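Local structure of uricase (Arthrobacter globiformis, 2YZD) at residues 151-156 against 184-189; 161-166 against 178-183; 246-251 against 276-281. The protein catalyses the oxidation of urate by molecular oxygen to 5-hydroxyisourate, releasing hydrogen peroxide, as part of the route to (S)-allantoin. All blocks are in the same frame, centred on the assembly; numbering follows the deposited sequence.

Interaction 1: 151-156 against 184-189; sequences EGLTVL and TDVSAR
Leu153, Thr154 and Val155 pair with Val186, Asp185 and Thr184 in an antiparallel ladder that joins neighbouring strands 143-157 and 182-192. Val155 and Thr184 form a hydrogen-bonded pair: the bond from Val155 N to Thr184 O (2.9 Å) is nearly straight, and a second returns from Thr184 N to Val155 O. Val186 N reaches Leu153 O at 2.7 Å. On the face that also holds Val186, Leu153, Val155 and Thr184 pack against helix 199-216, and the branched side chains suit the extended backbone. Val155 CG2 presses on Thr184 CG2 at 3.5 Å, tighter than usual. On the other face, Thr154 turns OG1 toward its own backbone N side (chi1 -59°) and donates to Asp185 OD1 at 2.7 Å, nearly along the C-O axis. Lys250 bridges to the same Asp185 oxygen, while Lys129 of the second subunit donates to Thr154 OG1. A valine in place of Thr154 would probably leave Asp185 short of one donor and Lys129 of the second subunit without this acceptor. Gly152, at positive phi, slips the register so that Glu151 comes opposite Ser187, and Glu151 OE2 meets Arg189 NH2 in a salt bridge of 3.2 Å, from above the carboxylate plane. Such a slip is consistent with a beta bulge in the long antiparallel sheet, backed by helices, of the uricase tunnelling fold.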
loop_
_atom_site.group_PDB
_atom_site.type_symbol
_atom_site.label_atom_id
_atom_site.label_comp_id
_atom_site.label_asym_id
_atom_site.label_seq_id
_atom_site.Cartn_x
_atom_site.Cartn_y
_atom_site.Cartn_z
ATOM N N GLU A 151 3.272 -16.470 4.511
ATOM C CA GLU A 151 2.850 -15.607 3.421
ATOM C C GLU A 151 3.954 -14.624 3.050
ATOM O O GLU A 151 4.917 -14.444 3.800
ATOM C CB GLU A 151 1.581 -14.850 3.815
ATOM C CG GLU A 151 1.804 -13.765 4.848
ATOM C CD GLU A 151 0.504 -13.252 5.421
ATOM O OE1 GLU A 151 0.521 -12.220 6.133
ATOM O OE2 GLU A 151 -0.536 -13.896 5.165
ATOM N N GLY A 152 3.816 -14.003 1.885
ATOM C CA GLY A 152 4.804 -13.035 1.445
ATOM C C GLY A 152 6.115 -13.646 0.985
ATOM O O GLY A 152 7.100 -12.927 0.791
ATOM N N LEU A 153 6.131 -14.967 0.808
ATOM C CA LEU A 153 7.334 -15.662 0.370
ATOM C C LEU A 153 7.319 -15.844 -1.144
ATOM O O LEU A 153 6.732 -16.788 -1.680
ATOM C CB LEU A 153 7.451 -17.021 1.075
ATOM C CG LEU A 153 8.625 -17.932 0.690
ATOM C CD1 LEU A 153 9.916 -17.146 0.656
ATOM C CD2 LEU A 153 8.724 -19.072 1.695
ATOM N N THR A 154 7.980 -14.919 -1.827
ATOM C CA THR A 154 8.046 -14.930 -3.277
ATOM C C THR A 154 9.132 -15.858 -3.803
ATOM O O THR A 154 10.285 -15.786 -3.383
ATOM C CB THR A 154 8.286 -13.509 -3.806
ATOM O OG1 THR A 154 7.219 -12.657 -3.360
ATOM C CG2 THR A 154 8.344 -13.508 -5.318
ATOM N N VAL A 155 8.749 -16.726 -4.731
ATOM C CA VAL A 155 9.678 -17.685 -5.302
ATOM C C VAL A 155 9.635 -17.650 -6.825
ATOM O O VAL A 155 8.668 -17.167 -7.419
ATOM C CB VAL A 155 9.351 -19.112 -4.803
ATOM C CG1 VAL A 155 9.497 -19.170 -3.295
ATOM C CG2 VAL A 155 7.936 -19.490 -5.195
ATOM N N LEU A 156 10.684 -18.170 -7.453
ATOM C CA LEU A 156 10.755 -18.181 -8.905
ATOM C C LEU A 156 11.704 -19.231 -9.470
ATOM O O LEU A 156 12.779 -19.490 -8.908
ATOM C CB LEU A 156 11.171 -16.787 -9.396
ATOM C CG LEU A 156 11.338 -16.536 -10.897
ATOM C CD1 LEU A 156 11.189 -15.036 -11.178
ATOM C CD2 LEU A 156 12.691 -17.056 -11.372
ATOM N N THR A 184 5.666 -17.155 -8.157
ATOM C CA THR A 184 4.477 -17.038 -7.318
ATOM C C THR A 184 4.814 -16.530 -5.922
ATOM O O THR A 184 5.983 -16.432 -5.559
ATOM C CB THR A 184 3.773 -18.400 -7.162
ATOM O OG1 THR A 184 2.527 -18.217 -6.480
ATOM C CG2 THR A 184 4.646 -19.368 -6.362
ATOM N N ASP A 185 3.779 -16.179 -5.164
ATOM C CA ASP A 185 3.932 -15.737 -3.777
ATOM C C ASP A 185 3.368 -16.898 -2.958
ATOM O O ASP A 185 2.157 -17.119 -2.951
ATOM C CB ASP A 185 3.094 -14.491 -3.459
ATOM C CG ASP A 185 3.561 -13.245 -4.191
ATOM O OD1 ASP A 185 4.786 -13.052 -4.357
ATOM O OD2 ASP A 185 2.689 -12.438 -4.579
ATOM N N VAL A 186 4.235 -17.645 -2.286
ATOM C CA VAL A 186 3.776 -18.770 -1.485
ATOM C C VAL A 186 2.929 -18.310 -0.310
ATOM O O VAL A 186 3.421 -17.679 0.631
ATOM C CB VAL A 186 4.952 -19.598 -0.919
ATOM C CG1 VAL A 186 4.413 -20.775 -0.105
ATOM C CG2 VAL A 186 5.836 -20.102 -2.055
ATOM N N SER A 187 1.642 -18.607 -0.382
ATOM C CA SER A 187 0.727 -18.278 0.693
ATOM C C SER A 187 0.107 -19.624 1.028
ATOM O O SER A 187 -0.627 -20.199 0.224
ATOM C CB SER A 187 -0.336 -17.288 0.226
ATOM O OG SER A 187 -1.212 -16.974 1.288
ATOM N N ALA A 188 0.431 -20.140 2.203
ATOM C CA ALA A 188 -0.068 -21.438 2.609
ATOM C C ALA A 188 -0.560 -21.426 4.041
ATOM O O ALA A 188 -0.053 -20.682 4.877
ATOM C CB ALA A 188 1.032 -22.485 2.442
ATOM N N ARG A 189 -1.554 -22.265 4.308
ATOM C CA ARG A 189 -2.141 -22.390 5.631
ATOM C C ARG A 189 -2.528 -23.835 5.875
ATOM O O ARG A 189 -3.208 -24.444 5.059
ATOM C CB ARG A 189 -3.359 -21.475 5.739
ATOM C CG ARG A 189 -2.973 -20.056 6.121
ATOM C CD ARG A 189 -4.047 -19.065 5.770
ATOM N NE ARG A 189 -3.788 -17.741 6.331
ATOM C CZ ARG A 189 -2.719 -16.993 6.066
ATOM N NH1 ARG A 189 -1.774 -17.427 5.236
ATOM N NH2 ARG A 189 -2.606 -15.794 6.626
#

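Interaction 2: 161-166 against 178-183; sequences SEFHGF and TDRILA. With AZA (8-azaxanthine), chain I.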
loop_
_atom_site.group_PDB
_atom_site.type_symbol
_atom_site.label_atom_id
_atom_site.label_comp_id
_atom_site.label_asym_id
_atom_site.label_seq_id
_atom_site.Cartn_x
_atom_site.Cartn_y
_atom_site.Cartn_z
ATOM N N SER A 161 9.926 -25.515 -15.986
ATOM C CA SER A 161 8.492 -25.272 -15.953
ATOM C C SER A 161 7.918 -25.164 -17.359
ATOM O O SER A 161 8.415 -24.398 -18.187
ATOM C CB SER A 161 8.193 -23.976 -15.205
ATOM O OG SER A 161 6.886 -23.518 -15.511
ATOM N N GLU A 162 6.876 -25.942 -17.628
ATOM C CA GLU A 162 6.218 -25.881 -18.924
ATOM C C GLU A 162 4.707 -25.900 -18.775
ATOM O O GLU A 162 4.178 -26.188 -17.696
ATOM C CB GLU A 162 6.704 -27.009 -19.850
ATOM C CG GLU A 162 6.866 -28.380 -19.242
ATOM C CD GLU A 162 7.560 -29.353 -20.200
ATOM O OE1 GLU A 162 7.041 -29.570 -21.319
ATOM O OE2 GLU A 162 8.622 -29.901 -19.831
ATOM N N PHE A 163 4.011 -25.542 -19.847
ATOM C CA PHE A 163 2.559 -25.513 -19.821
ATOM C C PHE A 163 2.007 -25.725 -21.217
ATOM O O PHE A 163 2.038 -24.825 -22.065
ATOM C CB PHE A 163 2.048 -24.182 -19.260
ATOM C CG PHE A 163 0.559 -24.144 -19.075
ATOM C CD1 PHE A 163 -0.061 -24.994 -18.165
ATOM C CD2 PHE A 163 -0.230 -23.286 -19.836
ATOM C CE1 PHE A 163 -1.445 -24.993 -18.014
ATOM C CE2 PHE A 163 -1.612 -23.277 -19.693
ATOM C CZ PHE A 163 -2.219 -24.135 -18.779
ATOM N N HIS A 164 1.501 -26.929 -21.446
ATOM C CA HIS A 164 0.952 -27.293 -22.737
ATOM C C HIS A 164 -0.145 -28.336 -22.555
ATOM O O HIS A 164 -0.428 -28.761 -21.432
ATOM C CB HIS A 164 2.078 -27.826 -23.625
ATOM C CG HIS A 164 2.988 -28.783 -22.925
ATOM N ND1 HIS A 164 2.609 -30.068 -22.604
ATOM C CD2 HIS A 164 4.247 -28.632 -22.446
ATOM C CE1 HIS A 164 3.593 -30.669 -21.959
ATOM N NE2 HIS A 164 4.598 -29.819 -21.849
ATOM N N GLY A 165 -0.768 -28.733 -23.658
ATOM C CA GLY A 165 -1.833 -29.716 -23.593
ATOM C C GLY A 165 -3.164 -29.154 -23.118
ATOM O O GLY A 165 -4.075 -29.914 -22.814
ATOM N N PHE A 166 -3.286 -27.833 -23.037
ATOM C CA PHE A 166 -4.542 -27.238 -22.604
ATOM C C PHE A 166 -5.484 -27.080 -23.797
ATOM O O PHE A 166 -5.045 -27.063 -24.937
ATOM C CB PHE A 166 -4.308 -25.870 -21.937
ATOM C CG PHE A 166 -3.449 -24.925 -22.742
ATOM C CD1 PHE A 166 -2.064 -24.907 -22.574
ATOM C CD2 PHE A 166 -4.022 -24.051 -23.666
ATOM C CE1 PHE A 166 -1.261 -24.033 -23.312
ATOM C CE2 PHE A 166 -3.225 -23.169 -24.414
ATOM C CZ PHE A 166 -1.843 -23.163 -24.232
ATOM N N THR A 178 7.415 -25.248 -23.475
ATOM C CA THR A 178 8.116 -26.260 -22.704
ATOM C C THR A 178 9.214 -25.618 -21.867
ATOM O O THR A 178 10.014 -26.315 -21.247
ATOM C CB THR A 178 8.734 -27.365 -23.598
ATOM O OG1 THR A 178 9.643 -26.789 -24.541
ATOM C CG2 THR A 178 7.641 -28.119 -24.331
ATOM N N ASP A 179 9.249 -24.289 -21.854
ATOM C CA ASP A 179 10.240 -23.572 -21.060
ATOM C C ASP A 179 9.785 -22.147 -20.797
ATOM O O ASP A 179 9.732 -21.318 -21.702
ATOM C CB ASP A 179 11.611 -23.567 -21.757
ATOM C CG ASP A 179 12.738 -23.072 -20.839
ATOM O OD1 ASP A 179 12.459 -22.753 -19.664
ATOM O OD2 ASP A 179 13.904 -23.005 -21.289
ATOM N N ARG A 180 9.452 -21.870 -19.541
ATOM C CA ARG A 180 9.001 -20.547 -19.141
ATOM C C ARG A 180 9.401 -20.324 -17.680
ATOM O O ARG A 180 9.858 -21.247 -17.000
ATOM C CB ARG A 180 7.473 -20.460 -19.251
ATOM C CG ARG A 180 6.769 -21.367 -18.247
ATOM C CD ARG A 180 5.246 -21.230 -18.209
ATOM N NE ARG A 180 4.701 -22.058 -17.131
ATOM C CZ ARG A 180 3.429 -22.071 -16.741
ATOM N NH1 ARG A 180 2.522 -21.293 -17.339
ATOM N NH2 ARG A 180 3.063 -22.868 -15.742
ATOM N N ILE A 181 9.224 -19.097 -17.204
ATOM C CA ILE A 181 9.503 -18.774 -15.813
ATOM C C ILE A 181 8.224 -19.045 -15.019
ATOM O O ILE A 181 7.121 -18.767 -15.487
ATOM C CB ILE A 181 9.888 -17.282 -15.636
ATOM C CG1 ILE A 181 11.376 -17.079 -15.949
ATOM C CG2 ILE A 181 9.564 -16.815 -14.225
ATOM C CD1 ILE A 181 11.841 -15.645 -15.795
ATOM N N LEU A 182 8.375 -19.613 -13.832
ATOM C CA LEU A 182 7.239 -19.884 -12.960
ATOM C C LEU A 182 7.515 -19.111 -11.681
ATOM O O LEU A 182 8.444 -19.443 -10.938
ATOM C CB LEU A 182 7.132 -21.377 -12.649
ATOM C CG LEU A 182 5.964 -21.748 -11.731
ATOM C CD1 LEU A 182 4.654 -21.359 -12.418
ATOM C CD2 LEU A 182 5.990 -23.245 -11.420
ATOM N N ALA A 183 6.724 -18.071 -11.436
ATOM C CA ALA A 183 6.902 -17.238 -10.252
ATOM C C ALA A 183 5.587 -17.085 -9.482
ATOM O O ALA A 183 4.524 -16.912 -10.078
ATOM C CB ALA A 183 7.446 -15.866 -10.664
HETATM N N1 AZA I . -1.936 -22.953 -15.005
HETATM C C2 AZA I . -0.608 -22.644 -15.285
HETATM O O2 AZA I . 0.306 -23.153 -14.664
HETATM N N3 AZA I . -0.344 -21.732 -16.300
HETATM C C4 AZA I . -1.366 -21.170 -16.992
HETATM C C5 AZA I . -2.695 -21.468 -16.726
HETATM C C6 AZA I . -3.056 -22.421 -15.665
HETATM O O6 AZA I . -4.185 -22.765 -15.335
HETATM N N7 AZA I . -3.458 -20.766 -17.568
HETATM N N8 AZA I . -2.568 -20.075 -18.302
HETATM N N9 AZA I . -1.274 -20.292 -17.982
HETATM O O HOH W 1 4.592 -25.033 -15.039
HETATM O O HOH W 2 11.526 -26.424 -18.839
#
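The urate pocket, occupied here by 8-azaxanthine, takes part of its wall from Phe163 and Arg180, two urate-binding residues brought together by this contact. The Phe163 ring lies over a face of the ligand: C4 of 8-azaxanthine stands 3.4 Å above the ring plane, displaced toward the rim. A flat, apolar ring suits a flat purine analogue. Arg180 works at the ligand's edge, where NH2 donates to O2 of 8-azaxanthine at 3.0 Å in a nearly straight bond (171°). Its chain first turns between backbone N and carbonyl carbon (chi1 67°) and then runs out extended, which carries the guanidinium past Ser161 to the ligand. Phe163 CB sits over the centre of that group, and the guanidinium and ring planes are only 8° apart. Ser161 is small enough to lie beside the arginine, and its OG accepts from Arg180 NE at 3.1 Å, in the guanidinium plane. A water takes the other hydrogen bond of NH2, at 2.7 Å from Arg180 NH2, and also bonds Ser161 OG and Glu162 O. Behind them, the backbone bond from Arg180 N to Ser161 O (3.0 Å) ties the two arms of this connection together. Leu222 N and Gln223 OE1 of the same chain, and Thr67 N of the third subunit, also hydrogen-bond the ligand. With NE and NH2 both engaged and a carbon over one face, the guanidinium has little freedom to turn, and its positive charge beside O2 would probably help to hold an anionic purine such as urate.

Interaction 3: 246-251 against 276-281; sequences SLPNKH and YGLIEA. With AZA (8-azaxanthine), chain I.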
loop_
_atom_site.group_PDB
_atom_site.type_symbol
_atom_site.label_atom_id
_atom_site.label_comp_id
_atom_site.label_asym_id
_atom_site.label_seq_id
_atom_site.Cartn_x
_atom_site.Cartn_y
_atom_site.Cartn_z
ATOM N N SER A 246 -2.869 -20.620 -1.919
ATOM C CA SER A 246 -3.377 -19.635 -2.865
ATOM C C SER A 246 -2.118 -19.131 -3.570
ATOM O O SER A 246 -1.371 -18.309 -3.030
ATOM C CB SER A 246 -4.080 -18.500 -2.117
ATOM O OG SER A 246 -4.796 -17.668 -3.013
ATOM N N LEU A 247 -1.887 -19.634 -4.777
ATOM C CA LEU A 247 -0.686 -19.287 -5.517
ATOM C C LEU A 247 -0.906 -18.460 -6.771
ATOM O O LEU A 247 -1.478 -18.942 -7.748
ATOM C CB LEU A 247 0.064 -20.575 -5.892
ATOM C CG LEU A 247 0.344 -21.532 -4.730
ATOM C CD1 LEU A 247 1.023 -22.781 -5.246
ATOM C CD2 LEU A 247 1.223 -20.829 -3.691
ATOM N N PRO A 248 -0.464 -17.195 -6.759
ATOM C CA PRO A 248 -0.640 -16.364 -7.954
ATOM C C PRO A 248 0.452 -16.697 -8.975
ATOM O O PRO A 248 1.610 -16.894 -8.609
ATOM C CB PRO A 248 -0.502 -14.943 -7.410
ATOM C CG PRO A 248 0.491 -15.122 -6.289
ATOM C CD PRO A 248 -0.015 -16.385 -5.612
ATOM N N ASN A 249 0.080 -16.789 -10.245
ATOM C CA ASN A 249 1.046 -17.060 -11.306
ATOM C C ASN A 249 1.498 -15.670 -11.782
ATOM O O ASN A 249 0.813 -15.034 -12.582
ATOM C CB ASN A 249 0.374 -17.822 -12.455
ATOM C CG ASN A 249 1.381 -18.417 -13.443
ATOM O OD1 ASN A 249 2.593 -18.304 -13.265
ATOM N ND2 ASN A 249 0.872 -19.058 -14.486
ATOM N N LYS A 250 2.631 -15.199 -11.264
ATOM C CA LYS A 250 3.152 -13.877 -11.614
ATOM C C LYS A 250 3.877 -13.902 -12.943
ATOM O O LYS A 250 5.054 -14.264 -13.041
ATOM C CB LYS A 250 4.059 -13.365 -10.501
ATOM C CG LYS A 250 3.284 -13.103 -9.221
ATOM C CD LYS A 250 4.195 -12.782 -8.054
ATOM C CE LYS A 250 5.102 -13.957 -7.772
ATOM N NZ LYS A 250 5.843 -13.804 -6.497
ATOM N N HIS A 251 3.143 -13.495 -13.965
ATOM C CA HIS A 251 3.624 -13.504 -15.325
ATOM C C HIS A 251 4.864 -12.690 -15.643
ATOM O O HIS A 251 4.954 -11.494 -15.367
ATOM C CB HIS A 251 2.470 -13.126 -16.258
ATOM C CG HIS A 251 1.268 -14.010 -16.098
ATOM N ND1 HIS A 251 -0.017 -13.518 -16.021
ATOM C CD2 HIS A 251 1.166 -15.353 -15.950
ATOM C CE1 HIS A 251 -0.859 -14.519 -15.824
ATOM N NE2 HIS A 251 -0.167 -15.644 -15.778
ATOM N N TYR A 276 -3.233 -11.549 -13.181
ATOM C CA TYR A 276 -2.382 -12.690 -12.863
ATOM C C TYR A 276 -3.221 -13.943 -12.628
ATOM O O TYR A 276 -4.390 -13.868 -12.234
ATOM C CB TYR A 276 -1.536 -12.406 -11.611
ATOM C CG TYR A 276 -2.317 -11.889 -10.416
ATOM C CD1 TYR A 276 -2.555 -10.519 -10.253
ATOM C CD2 TYR A 276 -2.848 -12.767 -9.467
ATOM C CE1 TYR A 276 -3.305 -10.030 -9.178
ATOM C CE2 TYR A 276 -3.603 -12.290 -8.380
ATOM C CZ TYR A 276 -3.826 -10.920 -8.246
ATOM O OH TYR A 276 -4.565 -10.439 -7.182
ATOM N N GLY A 277 -2.626 -15.100 -12.884
ATOM C CA GLY A 277 -3.346 -16.329 -12.647
ATOM C C GLY A 277 -3.409 -16.504 -11.145
ATOM O O GLY A 277 -2.529 -16.036 -10.430
ATOM N N LEU A 278 -4.474 -17.128 -10.662
ATOM C CA LEU A 278 -4.628 -17.407 -9.241
ATOM C C LEU A 278 -5.064 -18.866 -9.143
ATOM O O LEU A 278 -6.219 -19.208 -9.424
ATOM C CB LEU A 278 -5.673 -16.497 -8.602
ATOM C CG LEU A 278 -5.750 -16.616 -7.075
ATOM C CD1 LEU A 278 -4.358 -16.477 -6.449
ATOM C CD2 LEU A 278 -6.679 -15.547 -6.536
ATOM N N ILE A 279 -4.115 -19.718 -8.767
ATOM C CA ILE A 279 -4.336 -21.155 -8.642
ATOM C C ILE A 279 -4.373 -21.519 -7.161
ATOM O O ILE A 279 -3.367 -21.400 -6.455
ATOM C CB ILE A 279 -3.203 -21.938 -9.366
ATOM C CG1 ILE A 279 -3.341 -21.784 -10.886
ATOM C CG2 ILE A 279 -3.254 -23.415 -9.005
ATOM C CD1 ILE A 279 -3.165 -20.380 -11.407
ATOM N N GLU A 280 -5.539 -21.953 -6.694
ATOM C CA GLU A 280 -5.724 -22.296 -5.291
ATOM C C GLU A 280 -6.265 -23.712 -5.138
ATOM O O GLU A 280 -7.008 -24.198 -5.990
ATOM C CB GLU A 280 -6.702 -21.308 -4.648
ATOM C CG GLU A 280 -6.651 -19.910 -5.252
ATOM C CD GLU A 280 -7.637 -18.955 -4.605
ATOM O OE1 GLU A 280 -7.344 -18.456 -3.497
ATOM O OE2 GLU A 280 -8.708 -18.708 -5.198
ATOM N N ALA A 281 -5.888 -24.373 -4.047
ATOM C CA ALA A 281 -6.349 -25.733 -3.798
ATOM C C ALA A 281 -6.085 -26.197 -2.373
ATOM O O ALA A 281 -5.246 -25.631 -1.659
ATOM C CB ALA A 281 -5.693 -26.702 -4.784
HETATM N N1 AZA I . -1.936 -22.953 -15.005
HETATM C C2 AZA I . -0.608 -22.644 -15.285
HETATM O O2 AZA I . 0.306 -23.153 -14.664
HETATM N N3 AZA I . -0.344 -21.732 -16.300
HETATM C C4 AZA I . -1.366 -21.170 -16.992
HETATM C C5 AZA I . -2.695 -21.468 -16.726
HETATM C C6 AZA I . -3.056 -22.421 -15.665
HETATM O O6 AZA I . -4.185 -22.765 -15.335
HETATM N N7 AZA I . -3.458 -20.766 -17.568
HETATM N N8 AZA I . -2.568 -20.075 -18.302
HETATM N N9 AZA I . -1.274 -20.292 -17.982
#
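Glu280 lies across from Ser246 on adjoining antiparallel strands. Glu280 CB packs 4.1 Å from Ser246 CA, its CG passes Ser246 OG at 3.7 Å, its CD lies 3.5 Å from Ser246 OG, and its OE1 accepts a hydrogen bond from Ser246 OG at 2.7 Å, on the anti side and out of the carboxylate plane. The other oxygen, OE2, is bound by Gln19 of the third subunit, so a carboxylate here serves both a serine and the interface. On the same face Pro248 CB rests against Tyr276 CD2 at 3.8 Å, while Tyr276 OH goes on to Glu24 of the third subunit. At a non-hydrogen-bonded pair, proline costs this ladder no bond; the bonds fall on Leu247 with Ile279 and on Asn249 N to Gly277 O (2.7 Å). Gly277 suits its place because a beta carbon would crowd Asn249 CB. Asn249 CG lies anti to the backbone N (chi1 -167°), which carries the amide on until Asn249 ND2 lies 3.5 Å from N3 of 8-azaxanthine. His251 CE1 packs 3.5 Å from Gly277 N, and Lys22 of the third subunit touches His251. Strand 276-285, extended by a strand of the third subunit, thus contributes to the intersubunit active site of uricase with its Lys-Thr-His charge relay.

How the interactions relate
All three contacts lie in the second uricase-family half of the chain and meet on one antiparallel sheet, whose strands 143-157, 182-192, 240-254 and 276-285 follow one another side by side. Interaction 1 joins the first two and interaction 3 the last two, their centres about 10 Å apart. Interaction 2 occupies the connection between the strands of interaction 1, about 19 Å from it between centres; its second segment leads directly into 182-192, and interaction 3 comes later in the chain. Interactions 2 and 3, with centres about 14 Å apart, are joined by backbone pairing of Ala183 with Lys250. Both touch 8-azaxanthine and the third subunit, so the sheet carries loop and strand residues to one shared pocket.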